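Fusarinine C esterase sidJ (Aspergillus fumigatus, PDB 6GUP) hydrolyses the ester bonds of the siderophore fusarinine C, releasing fusarinine and iron, and leaves triacetylfusarinine C uncut. Local coordinates at residues 87-92 and 126-131; 130-135 and 152-157. All blocks are in the same frame, centred on the assembly; numbering follows the deposited sequence.

Contact 1. Residues 87-92 and 126-131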
loop_
_atom_site.group_PDB
_atom_site.type_symbol
_atom_site.label_atom_id
_atom_site.label_comp_id
_atom_site.label_asym_id
_atom_site.label_seq_id
_atom_site.Cartn_x
_atom_site.Cartn_y
_atom_site.Cartn_z
ATOM N N ASP A 87 12.851 8.290 -8.945
ATOM C CA ASP A 87 12.440 9.668 -9.260
ATOM C C ASP A 87 11.031 9.984 -8.751
ATOM O O ASP A 87 10.802 11.050 -8.177
ATOM C CB ASP A 87 12.516 9.949 -10.772
ATOM C CG ASP A 87 13.940 10.202 -11.267
ATOM O OD1 ASP A 87 14.864 10.397 -10.448
ATOM O OD2 ASP A 87 14.131 10.219 -12.501
ATOM N N ARG A 88 10.100 9.056 -8.965
ATOM C CA ARG A 88 8.720 9.206 -8.494
ATOM C C ARG A 88 8.619 9.110 -6.967
ATOM O O ARG A 88 7.861 9.859 -6.348
ATOM C CB ARG A 88 7.835 8.145 -9.137
ATOM C CG ARG A 88 6.337 8.341 -8.936
ATOM C CD ARG A 88 5.579 7.186 -9.565
ATOM N NE ARG A 88 6.044 5.905 -9.025
ATOM C CZ ARG A 88 6.025 4.730 -9.658
ATOM N NH1 ARG A 88 5.554 4.607 -10.900
ATOM N NH2 ARG A 88 6.492 3.651 -9.032
ATOM N N ASP A 89 9.366 8.174 -6.379
ATOM C CA ASP A 89 9.495 8.053 -4.915
ATOM C C ASP A 89 9.891 9.377 -4.287
ATOM O O ASP A 89 9.276 9.839 -3.324
ATOM C CB ASP A 89 10.568 7.020 -4.547
ATOM C CG ASP A 89 10.097 5.596 -4.716
ATOM O OD1 ASP A 89 9.101 5.364 -5.429
ATOM O OD2 ASP A 89 10.730 4.702 -4.118
ATOM N N THR A 90 10.933 9.966 -4.858
ATOM C CA THR A 90 11.483 11.235 -4.412
ATOM C C THR A 90 10.470 12.394 -4.474
ATOM O O THR A 90 10.407 13.206 -3.546
ATOM C CB THR A 90 12.759 11.545 -5.227
ATOM O OG1 THR A 90 13.814 10.681 -4.787
ATOM C CG2 THR A 90 13.194 12.947 -5.052
ATOM N N ASN A 91 9.694 12.465 -5.555
ATOM C CA ASN A 91 8.654 13.497 -5.701
ATOM C C ASN A 91 7.569 13.371 -4.633
ATOM O O ASN A 91 7.103 14.375 -4.094
ATOM C CB ASN A 91 7.988 13.423 -7.083
ATOM C CG ASN A 91 8.932 13.776 -8.220
ATOM O OD1 ASN A 91 8.936 13.111 -9.256
ATOM N ND2 ASN A 91 9.725 14.828 -8.040
ATOM N N GLU A 92 7.174 12.135 -4.346
ATOM C CA GLU A 92 6.126 11.852 -3.364
ATOM C C GLU A 92 6.597 12.068 -1.925
ATOM O O GLU A 92 5.817 12.510 -1.083
ATOM C CB GLU A 92 5.581 10.438 -3.568
ATOM C CG GLU A 92 4.790 10.319 -4.866
ATOM C CD GLU A 92 4.534 8.896 -5.318
ATOM O OE1 GLU A 92 4.994 7.939 -4.658
ATOM O OE2 GLU A 92 3.861 8.733 -6.356
ATOM N N SER A 126 16.573 3.462 2.087
ATOM C CA SER A 126 17.804 4.263 2.054
ATOM C C SER A 126 18.184 4.759 0.655
ATOM O O SER A 126 18.817 5.811 0.529
ATOM C CB SER A 126 18.972 3.465 2.639
ATOM O OG SER A 126 18.718 3.105 3.986
ATOM N N GLN A 127 17.812 4.007 -0.383
ATOM C CA GLN A 127 17.985 4.449 -1.772
ATOM C C GLN A 127 17.228 5.751 -2.018
ATOM O O GLN A 127 17.770 6.678 -2.616
ATOM C CB GLN A 127 17.492 3.393 -2.769
ATOM C CG GLN A 127 18.279 2.091 -2.783
ATOM C CD GLN A 127 17.591 0.999 -3.585
ATOM O OE1 GLN A 127 16.785 1.273 -4.476
ATOM N NE2 GLN A 127 17.909 -0.251 -3.270
ATOM N N CYS A 128 15.980 5.810 -1.548
ATOM C CA CYS A 128 15.154 7.019 -1.659
ATOM C C CYS A 128 15.776 8.231 -0.957
ATOM O O CYS A 128 15.668 9.353 -1.453
ATOM C CB CYS A 128 13.749 6.775 -1.096
ATOM S SG CYS A 128 12.931 5.296 -1.736
ATOM N N VAL A 129 16.432 7.995 0.180
ATOM C CA VAL A 129 17.087 9.059 0.953
ATOM C C VAL A 129 18.262 9.654 0.171
ATOM O O VAL A 129 18.334 10.870 -0.004
ATOM C CB VAL A 129 17.558 8.557 2.345
ATOM C CG1 VAL A 129 18.337 9.637 3.092
ATOM C CG2 VAL A 129 16.366 8.105 3.181
ATOM N N LEU A 130 19.170 8.797 -0.298
ATOM C CA LEU A 130 20.335 9.245 -1.076
ATOM C C LEU A 130 19.935 9.846 -2.428
ATOM O O LEU A 130 20.546 10.815 -2.879
ATOM C CB LEU A 130 21.336 8.095 -1.279
ATOM C CG LEU A 130 22.641 8.390 -2.037
ATOM C CD1 LEU A 130 23.378 9.598 -1.474
ATOM C CD2 LEU A 130 23.551 7.171 -2.019
ATOM N N HIS A 131 18.911 9.273 -3.060
ATOM C CA HIS A 131 18.377 9.784 -4.330
ATOM C C HIS A 131 17.722 11.160 -4.146
ATOM O O HIS A 131 17.897 12.047 -4.980
ATOM C CB HIS A 131 17.374 8.786 -4.920
ATOM C CG HIS A 131 17.087 8.984 -6.374
ATOM N ND1 HIS A 131 17.744 8.280 -7.361
ATOM C CD2 HIS A 131 16.187 9.770 -7.009
ATOM C CE1 HIS A 131 17.272 8.638 -8.543
ATOM N NE2 HIS A 131 16.326 9.539 -8.356
#

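Contact 2. Residues 130-135 and 152-157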
loop_
_atom_site.group_PDB
_atom_site.type_symbol
_atom_site.label_atom_id
_atom_site.label_comp_id
_atom_site.label_asym_id
_atom_site.label_seq_id
_atom_site.Cartn_x
_atom_site.Cartn_y
_atom_site.Cartn_z
ATOM N N LEU A 130 19.170 8.797 -0.298
ATOM C CA LEU A 130 20.335 9.245 -1.076
ATOM C C LEU A 130 19.935 9.846 -2.428
ATOM O O LEU A 130 20.546 10.815 -2.879
ATOM C CB LEU A 130 21.336 8.095 -1.279
ATOM C CG LEU A 130 22.641 8.390 -2.037
ATOM C CD1 LEU A 130 23.378 9.598 -1.474
ATOM C CD2 LEU A 130 23.551 7.171 -2.019
ATOM N N HIS A 131 18.911 9.273 -3.060
ATOM C CA HIS A 131 18.377 9.784 -4.330
ATOM C C HIS A 131 17.722 11.160 -4.146
ATOM O O HIS A 131 17.897 12.047 -4.980
ATOM C CB HIS A 131 17.374 8.786 -4.920
ATOM C CG HIS A 131 17.087 8.984 -6.374
ATOM N ND1 HIS A 131 17.744 8.280 -7.361
ATOM C CD2 HIS A 131 16.187 9.770 -7.009
ATOM C CE1 HIS A 131 17.272 8.638 -8.543
ATOM N NE2 HIS A 131 16.326 9.539 -8.356
ATOM N N TYR A 132 16.981 11.329 -3.049
ATOM C CA TYR A 132 16.403 12.630 -2.669
ATOM C C TYR A 132 17.484 13.712 -2.567
ATOM O O TYR A 132 17.306 14.822 -3.075
ATOM C CB TYR A 132 15.646 12.512 -1.333
ATOM C CG TYR A 132 14.860 13.741 -0.921
ATOM C CD1 TYR A 132 15.483 14.810 -0.271
ATOM C CD2 TYR A 132 13.486 13.826 -1.153
ATOM C CE1 TYR A 132 14.765 15.934 0.113
ATOM C CE2 TYR A 132 12.759 14.947 -0.770
ATOM C CZ TYR A 132 13.403 15.995 -0.136
ATOM O OH TYR A 132 12.692 17.111 0.241
ATOM N N LEU A 133 18.599 13.372 -1.920
ATOM C CA LEU A 133 19.685 14.324 -1.660
ATOM C C LEU A 133 20.633 14.566 -2.840
ATOM O O LEU A 133 21.165 15.667 -2.972
ATOM C CB LEU A 133 20.507 13.868 -0.447
ATOM C CG LEU A 133 19.778 13.834 0.898
ATOM C CD1 LEU A 133 20.657 13.186 1.959
ATOM C CD2 LEU A 133 19.352 15.233 1.321
ATOM N N SER A 134 20.848 13.553 -3.682
ATOM C CA SER A 134 21.934 13.579 -4.673
ATOM C C SER A 134 21.540 14.047 -6.079
ATOM O O SER A 134 22.373 14.611 -6.792
ATOM C CB SER A 134 22.587 12.197 -4.766
ATOM O OG SER A 134 21.686 11.227 -5.273
ATOM N N ARG A 135 20.290 13.817 -6.477
ATOM C CA ARG A 135 19.862 14.091 -7.854
ATOM C C ARG A 135 19.514 15.568 -8.081
ATOM O O ARG A 135 19.308 16.304 -7.114
ATOM C CB ARG A 135 18.672 13.199 -8.225
ATOM C CG ARG A 135 18.915 11.703 -8.075
ATOM C CD ARG A 135 20.201 11.208 -8.726
ATOM N NE ARG A 135 20.316 11.625 -10.128
ATOM C CZ ARG A 135 20.139 10.851 -11.204
ATOM N NH1 ARG A 135 20.279 11.390 -12.414
ATOM N NH2 ARG A 135 19.834 9.554 -11.108
ATOM N N VAL A 152 7.226 21.033 -8.119
ATOM C CA VAL A 152 7.493 19.962 -7.159
ATOM C C VAL A 152 8.962 20.035 -6.730
ATOM O O VAL A 152 9.750 19.109 -6.949
ATOM C CB VAL A 152 7.126 18.570 -7.738
ATOM C CG1 VAL A 152 7.130 17.501 -6.648
ATOM C CG2 VAL A 152 5.755 18.615 -8.407
ATOM N N GLU A 153 9.319 21.170 -6.133
ATOM C CA GLU A 153 10.660 21.372 -5.583
ATOM C C GLU A 153 10.795 20.605 -4.275
ATOM O O GLU A 153 9.891 20.626 -3.437
ATOM C CB GLU A 153 10.975 22.860 -5.348
ATOM C CG GLU A 153 12.085 23.412 -6.232
ATOM C CD GLU A 153 12.663 24.709 -5.698
ATOM O OE1 GLU A 153 11.884 25.655 -5.452
ATOM O OE2 GLU A 153 13.898 24.784 -5.529
ATOM N N ARG A 154 11.935 19.945 -4.111
ATOM C CA ARG A 154 12.227 19.194 -2.900
ATOM C C ARG A 154 12.768 20.154 -1.866
ATOM O O ARG A 154 13.659 20.953 -2.166
ATOM C CB ARG A 154 13.268 18.121 -3.174
ATOM C CG ARG A 154 12.886 17.215 -4.320
ATOM C CD ARG A 154 13.640 15.913 -4.265
ATOM N NE ARG A 154 15.081 16.062 -4.448
ATOM C CZ ARG A 154 15.702 16.160 -5.624
ATOM N NH1 ARG A 154 17.023 16.287 -5.653
ATOM N NH2 ARG A 154 15.027 16.140 -6.777
ATOM N N MET A 155 12.232 20.076 -0.654
ATOM C CA MET A 155 12.702 20.922 0.433
ATOM C C MET A 155 13.999 20.363 1.023
ATOM O O MET A 155 14.229 19.151 0.962
ATOM C CB MET A 155 11.638 21.074 1.522
ATOM C CG MET A 155 11.326 19.824 2.340
ATOM S SD MET A 155 10.328 20.237 3.777
ATOM C CE MET A 155 8.872 20.890 2.968
ATOM N N PRO A 156 14.845 21.237 1.599
ATOM C CA PRO A 156 16.038 20.733 2.278
ATOM C C PRO A 156 15.692 20.084 3.617
ATOM O O PRO A 156 14.740 20.502 4.283
ATOM C CB PRO A 156 16.895 21.995 2.484
ATOM C CG PRO A 156 16.250 23.065 1.664
ATOM C CD PRO A 156 14.801 22.708 1.637
ATOM N N LEU A 157 16.465 19.068 3.990
ATOM C CA LEU A 157 16.258 18.324 5.228
ATOM C C LEU A 157 17.199 18.835 6.314
ATOM O O LEU A 157 18.331 19.233 6.027
ATOM C CB LEU A 157 16.511 16.832 4.992
ATOM C CG LEU A 157 15.792 16.184 3.804
ATOM C CD1 LEU A 157 16.279 14.758 3.619
ATOM C CD2 LEU A 157 14.283 16.213 3.986
#

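Contact 1. Residues 87-92 and 126-131
H131 reaches across from helix 125-134 and donates its NE2 hydrogen to OD1 of D87, 2.7 Å away. The bond is nearly straight, with an N-H...O angle of 167°. OD1 lies in the plane of the imidazole, at its edge. NE2 comes to its anti side, somewhat out of the carboxylate plane, and the two planes are 54° apart. With chi1 at -162° the ring points away from its own backbone N, which carries it over to the start of helix 86-108. T90 OG1 sits at the edge of the same ring, 3.4 Å from CD2. Its hydrogen bond goes back to L86 O, one turn earlier. Further along, C128 SG packs against OD2 of D89 at 3.3 Å. The other oxygen of D89, OD1, is bonded to S76. L86 and I93 also pack on C128, whose side chain touches the probable nucleophile elbow around S123. The two helix segments cross steeply, with axes 9.3 Å apart at their closest. T90 and C128 have the nearest CA atoms. A histidine-carboxylate pair therefore ties the exposed D87 to a buried ring. The carboxylate would fix the rotation of the imidazole and probably favour a proton on NE2.

Contact 2. Residues 130-135 and 152-157
Y132 and R154 lie alongside each other, pointing opposite ways, and form the tight part of this contact. R154 CD lies over one face of the Y132 ring, 3.9 Å from its centroid, in a CH-pi contact. The R154 chain bends at chi3 (-65°), which turns the guanidinium back to the end of helix 125-134. There NH1 donates to R135 O at 2.7 Å. That oxygen lies in the guanidinium plane, but NH1 stands above the carbonyl plane of R135. NE and NH1 also share Y132 O through two weak, bent bonds. P136 O takes a bond from NH2, so three backbone carbonyls accept from one arginine.

At the far end of the ring, Y132 OH donates to M155 O at 2.7 Å. The hydroxyl meets a lone pair of M155 O, in the carbonyl plane, and M155 O lies at the ring edge. L157 closes the apolar side. Its CG is 3.8 Å from Y132 CE1, and its CD1 is 3.9 Å from L133 CD2. L97 of helix 86-108 also packs on Y132.

The other side is looser. R135 is exposed, and its side chain leads away from 152-157, with CG over the centre of the H131 ring. V152 and E153 are exposed and poorly ordered, next to the unmodelled residues 143-151.

R135 is the first residue to leave the helical path, so R154 binds carbonyls at a helix C-terminus. This is the return connection of an alpha/beta-hydrolase fold, from the helix after the probable nucleophile elbow to parallel strand 159-163.

How the contacts relate
Both contacts use helix 125-134; H131 carries contact 1 but hardly enters contact 2. The centre of contact 1 is about 8 Å from the centre of the chain, that of contact 2 about 14 Å. Contact 1 joins two helices through a few polar side chains, and a single hydrogen bond spans them. Contact 2 joins the helix end to an irregular segment. It buries more surface, 338 Å² against 229 Å², and its hydrogen bonds all end on backbone carbonyls. Each is mainly buried but has an exposed margin. Helix 86-108 borders both, since T90 touches the R154 side chain and L97 touches Y132.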